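HD domain protein (Enterococcus faecalis, PDB 4LRL) probably hydrolyses deoxyribonucleoside triphosphates to the deoxynucleoside and triphosphate, as an HD-domain metalloenzyme under allosteric control by nucleotides. Local coordinates at residues I36-R41 against V54-I59. Sequence-based numbering, arbitrary orientation.
With DGT (2'-deoxyguanosine-5'-triphosphate), chain O.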
ATOM      1  N   ILE C  36      14.930 -22.564 -19.067  1.00 66.71           N
ATOM      2  CA  ILE C  36      14.898 -21.401 -18.185  1.00 64.60           C
ATOM      3  C   ILE C  36      13.561 -21.299 -17.457  1.00 61.47           C
ATOM      4  O   ILE C  36      12.491 -21.513 -18.053  1.00 60.63           O
ATOM      5  CB  ILE C  36      15.235 -20.074 -18.927  1.00 65.61           C
ATOM      6  CG1 ILE C  36      14.334 -19.857 -20.155  1.00 65.81           C
ATOM      7  CG2 ILE C  36      16.707 -20.056 -19.341  1.00 68.52           C
ATOM      8  CD1 ILE C  36      13.204 -18.858 -19.949  1.00 64.60           C
ATOM      9  N   GLU C  37      13.642 -20.992 -16.164  1.00 59.36           N
ATOM     10  CA  GLU C  37      12.474 -20.699 -15.345  1.00 56.32           C
ATOM     11  C   GLU C  37      11.510 -19.756 -16.071  1.00 54.81           C
ATOM     12  O   GLU C  37      11.925 -18.720 -16.601  1.00 55.54           O
ATOM     13  CB  GLU C  37      12.927 -20.073 -14.033  1.00 55.75           C
ATOM     14  CG  GLU C  37      11.806 -19.593 -13.144  1.00 54.89           C
ATOM     15  CD  GLU C  37      12.314 -19.078 -11.819  1.00 55.83           C
ATOM     16  OE1 GLU C  37      12.025 -19.727 -10.793  1.00 55.89           O
ATOM     17  OE2 GLU C  37      13.018 -18.044 -11.805  1.00 56.21           O
ATOM     18  N   LYS C  38      10.234 -20.130 -16.104  1.00 52.56           N
ATOM     19  CA  LYS C  38       9.207 -19.305 -16.735  1.00 51.00           C
ATOM     20  C   LYS C  38       8.396 -18.539 -15.698  1.00 48.61           C
ATOM     21  O   LYS C  38       7.691 -19.130 -14.879  1.00 47.07           O
ATOM     22  CB  LYS C  38       8.279 -20.154 -17.604  1.00 51.13           C
ATOM     23  CG  LYS C  38       7.458 -19.349 -18.594  1.00 50.23           C
ATOM     24  CD  LYS C  38       6.618 -20.267 -19.438  1.00 49.67           C
ATOM     25  CE  LYS C  38       6.373 -19.683 -20.802  1.00 50.44           C
ATOM     26  NZ  LYS C  38       7.634 -19.603 -21.606  1.00 52.35           N
ATOM     27  N   VAL C  39       8.505 -17.218 -15.744  1.00 48.21           N
ATOM     28  CA  VAL C  39       7.821 -16.360 -14.784  1.00 46.49           C
ATOM     29  C   VAL C  39       6.562 -15.730 -15.379  1.00 45.45           C
ATOM     30  O   VAL C  39       6.555 -15.257 -16.527  1.00 46.10           O
ATOM     31  CB  VAL C  39       8.754 -15.267 -14.155  1.00 47.02           C
ATOM     32  CG1 VAL C  39       9.860 -15.909 -13.318  1.00 47.82           C
ATOM     33  CG2 VAL C  39       9.343 -14.332 -15.222  1.00 48.41           C
ATOM     34  N   PHE C  40       5.504 -15.744 -14.576  1.00 43.40           N
ATOM     35  CA  PHE C  40       4.234 -15.161 -14.952  1.00 42.56           C
ATOM     36  C   PHE C  40       3.981 -13.970 -14.035  1.00 41.92           C
ATOM     37  O   PHE C  40       3.949 -14.109 -12.813  1.00 40.88           O
ATOM     38  CB  PHE C  40       3.102 -16.177 -14.782  1.00 41.15           C
ATOM     39  CG  PHE C  40       3.208 -17.393 -15.672  1.00 41.81           C
ATOM     40  CD1 PHE C  40       4.340 -18.208 -15.653  1.00 42.57           C
ATOM     41  CD2 PHE C  40       2.149 -17.754 -16.496  1.00 39.99           C
ATOM     42  CE1 PHE C  40       4.426 -19.337 -16.459  1.00 42.81           C
ATOM     43  CE2 PHE C  40       2.225 -18.886 -17.297  1.00 41.13           C
ATOM     44  CZ  PHE C  40       3.364 -19.676 -17.283  1.00 42.66           C
ATOM     45  N   ARG C  41       3.796 -12.798 -14.625  1.00 42.39           N
ATOM     46  CA  ARG C  41       3.468 -11.633 -13.831  1.00 41.67           C
ATOM     47  C   ARG C  41       2.121 -11.850 -13.140  1.00 39.82           C
ATOM     48  O   ARG C  41       1.148 -12.271 -13.765  1.00 39.21           O
ATOM     49  CB  ARG C  41       3.455 -10.387 -14.712  1.00 42.74           C
ATOM     50  CG  ARG C  41       3.903  -9.131 -13.999  1.00 44.32           C
ATOM     51  CD  ARG C  41       5.338  -9.252 -13.486  1.00 48.28           C
ATOM     52  NE  ARG C  41       5.652  -8.160 -12.567  1.00 50.21           N
ATOM     53  CZ  ARG C  41       6.454  -7.137 -12.850  1.00 51.33           C
ATOM     54  NH1 ARG C  41       7.077  -7.069 -14.015  1.00 52.76           N
ATOM     55  NH2 ARG C  41       6.652  -6.192 -11.947  1.00 52.91           N
ATOM     56  N   VAL C  54       5.934 -30.524 -16.709  1.00 45.92           N
ATOM     57  CA  VAL C  54       4.601 -31.016 -16.379  1.00 44.91           C
ATOM     58  C   VAL C  54       3.662 -29.859 -16.002  1.00 43.17           C
ATOM     59  O   VAL C  54       2.515 -29.810 -16.454  1.00 42.99           O
ATOM     60  CB  VAL C  54       4.654 -32.065 -15.238  1.00 44.82           C
ATOM     61  CG1 VAL C  54       3.260 -32.392 -14.716  1.00 42.93           C
ATOM     62  CG2 VAL C  54       5.352 -33.328 -15.712  1.00 46.58           C
ATOM     63  N   ILE C  55       4.167 -28.932 -15.184  1.00 41.91           N
ATOM     64  CA  ILE C  55       3.396 -27.785 -14.723  1.00 39.87           C
ATOM     65  C   ILE C  55       3.080 -26.841 -15.887  1.00 40.06           C
ATOM     66  O   ILE C  55       1.937 -26.409 -16.036  1.00 39.10           O
ATOM     67  CB  ILE C  55       4.119 -27.033 -13.570  1.00 39.01           C
ATOM     68  CG1 ILE C  55       4.367 -27.971 -12.375  1.00 38.71           C
ATOM     69  CG2 ILE C  55       3.350 -25.765 -13.163  1.00 37.09           C
ATOM     70  CD1 ILE C  55       3.114 -28.604 -11.758  1.00 37.60           C
ATOM     71  N   LEU C  56       4.082 -26.544 -16.717  1.00 41.08           N
ATOM     72  CA  LEU C  56       3.868 -25.687 -17.875  1.00 41.74           C
ATOM     73  C   LEU C  56       2.804 -26.274 -18.802  1.00 42.43           C
ATOM     74  O   LEU C  56       1.910 -25.557 -19.270  1.00 41.42           O
ATOM     75  CB  LEU C  56       5.169 -25.439 -18.640  1.00 43.41           C
ATOM     76  CG  LEU C  56       5.022 -24.521 -19.866  1.00 44.06           C
ATOM     77  CD1 LEU C  56       4.567 -23.125 -19.467  1.00 42.79           C
ATOM     78  CD2 LEU C  56       6.293 -24.457 -20.674  1.00 44.63           C
ATOM     79  N   ASP C  57       2.904 -27.583 -19.044  1.00 43.75           N
ATOM     80  CA  ASP C  57       1.933 -28.293 -19.878  1.00 44.68           C
ATOM     81  C   ASP C  57       0.527 -28.264 -19.276  1.00 43.20           C
ATOM     82  O   ASP C  57      -0.460 -28.112 -20.000  1.00 43.40           O
ATOM     83  CB  ASP C  57       2.364 -29.743 -20.115  1.00 46.38           C
ATOM     84  CG  ASP C  57       3.558 -29.861 -21.041  1.00 47.79           C
ATOM     85  OD1 ASP C  57       3.886 -28.885 -21.751  1.00 48.24           O
ATOM     86  OD2 ASP C  57       4.166 -30.948 -21.065  1.00 48.63           O
ATOM     87  N   LEU C  58       0.436 -28.415 -17.958  1.00 41.81           N
ATOM     88  CA  LEU C  58      -0.867 -28.375 -17.296  1.00 40.31           C
ATOM     89  C   LEU C  58      -1.503 -26.997 -17.432  1.00 39.30           C
ATOM     90  O   LEU C  58      -2.693 -26.896 -17.741  1.00 39.40           O
ATOM     91  CB  LEU C  58      -0.770 -28.804 -15.831  1.00 38.96           C
ATOM     92  CG  LEU C  58      -0.630 -30.311 -15.560  1.00 39.89           C
ATOM     93  CD1 LEU C  58      -0.378 -30.555 -14.074  1.00 37.55           C
ATOM     94  CD2 LEU C  58      -1.843 -31.118 -16.036  1.00 38.86           C
ATOM     95  N   ILE C  59      -0.703 -25.947 -17.225  1.00 38.54           N
ATOM     96  CA  ILE C  59      -1.159 -24.566 -17.380  1.00 37.12           C
ATOM     97  C   ILE C  59      -1.671 -24.327 -18.790  1.00 38.10           C
ATOM     98  O   ILE C  59      -2.702 -23.701 -18.985  1.00 37.54           O
ATOM     99  CB  ILE C  59      -0.023 -23.554 -17.049  1.00 37.10           C
ATOM    100  CG1 ILE C  59       0.287 -23.598 -15.547  1.00 35.34           C
ATOM    101  CG2 ILE C  59      -0.389 -22.132 -17.529  1.00 35.06           C
ATOM    102  CD1 ILE C  59       1.524 -22.843 -15.127  1.00 34.79           C
TER
HETATM  103  PG  DGT O 502       7.898 -20.119 -25.280  0.75 67.35           P
HETATM  104  O1G DGT O 502       7.833 -21.085 -26.447  0.75 67.03           O
HETATM  105  O2G DGT O 502       7.261 -20.624 -24.005  0.75 66.38           O
HETATM  106  O3G DGT O 502       9.270 -19.500 -25.101  0.75 66.74           O
HETATM  107  O3B DGT O 502       6.924 -18.917 -25.738  1.00 64.08           O
HETATM  108  PB  DGT O 502       7.062 -17.437 -25.116  1.00 62.53           P
HETATM  109  O1B DGT O 502       7.770 -17.515 -23.789  1.00 60.91           O
HETATM  110  O2B DGT O 502       7.602 -16.525 -26.196  1.00 63.09           O
HETATM  111  O3A DGT O 502       5.512 -17.019 -24.904  1.00 57.89           O
HETATM  112  PA  DGT O 502       4.480 -17.787 -23.936  1.00 52.79           P
HETATM  113  O1A DGT O 502       5.151 -18.880 -23.164  1.00 52.66           O
HETATM  114  O2A DGT O 502       3.245 -18.122 -24.733  1.00 52.65           O
HETATM  115  O5' DGT O 502       4.098 -16.616 -22.899  1.00 52.97           O
HETATM  116  C5' DGT O 502       5.106 -15.750 -22.373  1.00 49.53           C
HETATM  117  C4' DGT O 502       4.514 -14.814 -21.326  1.00 46.92           C
HETATM  118  O4' DGT O 502       3.116 -15.055 -21.174  1.00 45.18           O
HETATM  119  C3' DGT O 502       5.149 -15.051 -19.964  1.00 47.07           C
HETATM  120  O3' DGT O 502       5.567 -13.789 -19.415  1.00 48.00           O
HETATM  121  C2' DGT O 502       4.064 -15.677 -19.104  1.00 45.19           C
HETATM  122  C1' DGT O 502       2.798 -15.182 -19.787  1.00 44.00           C
HETATM  123  N9  DGT O 502       1.607 -16.056 -19.620  1.00 41.65           N
HETATM  124  C8  DGT O 502       0.471 -15.688 -19.006  1.00 41.61           C
HETATM  125  N7  DGT O 502      -0.450 -16.680 -19.021  1.00 41.30           N
HETATM  126  C5  DGT O 502       0.106 -17.713 -19.664  1.00 40.23           C
HETATM  127  C6  DGT O 502      -0.325 -19.076 -20.028  1.00 39.52           C
HETATM  128  O6  DGT O 502      -1.470 -19.471 -19.721  1.00 40.18           O
HETATM  129  N1  DGT O 502       0.547 -19.848 -20.694  1.00 39.19           N
HETATM  130  C2  DGT O 502       1.784 -19.425 -21.037  1.00 38.57           C
HETATM  131  N2  DGT O 502       2.606 -20.263 -21.707  1.00 35.90           N
HETATM  132  N3  DGT O 502       2.243 -18.180 -20.733  1.00 40.19           N
HETATM  133  C4  DGT O 502       1.461 -17.301 -20.058  1.00 40.46           C
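The ring of Phe-40 carries the deoxyribose of bound dGTP over one face, with C2' displaced toward the rim, while Leu-56 CD1 lies at the ring edge near its plane, 4.3 Å from Phe-40 CZ. The carbonyl oxygen of Lys-38 sits in the ring plane, at the edge. Ile-59 comes in obliquely, its CG2 4.2 Å from Phe-40 CE2. Phe-40 also reaches the base, CE2 lying 3.3 Å from DGT C4; a broad apolar ring suits a place where sugar and guanine must both be met. Ile-59 CG2, anti to the backbone N, approaches the guanine too, 3.6 Å from DGT O6, so this branched side chain touches both ring and base.

Lys-38 and Phe-40 alternate with Val-39 on strand 33-42, which pairs antiparallel with strand 46-52; the latter leads into helix 53-60, and strand 33-42 and helix meet through their side chains. Lysine CG lies anti to the backbone N (chi1 -163°), and the chain bends at chi4 (67°). The Lys-38 and Leu-56 side chains cross at about a right angle, with Lys-38 CD 3.5 Å from Leu-56 CD1. The flexible, branched end of Leu-56 lets CD1 reach both the lysine methylenes and the rim of Phe-40. Lys-38 NZ donates hydrogen bonds to DGT O2G (2.6 Å) and DGT O1B (3.0 Å). A long chain is apt: its methylenes pack on leucine while its tip grips two phosphates.

Asn-60, Gln-65 and Arg-68 of the same subunit also hydrogen-bond to dGTP, as do Arg-350 and Lys-354 of a second subunit. The nucleotide therefore bridges subunits, consistent with an allosteric site. The contact divides the labour: apolar groups receive sugar and base, while the positive charge of Lys-38 probably offsets part of the negative charge of the beta and gamma phosphates.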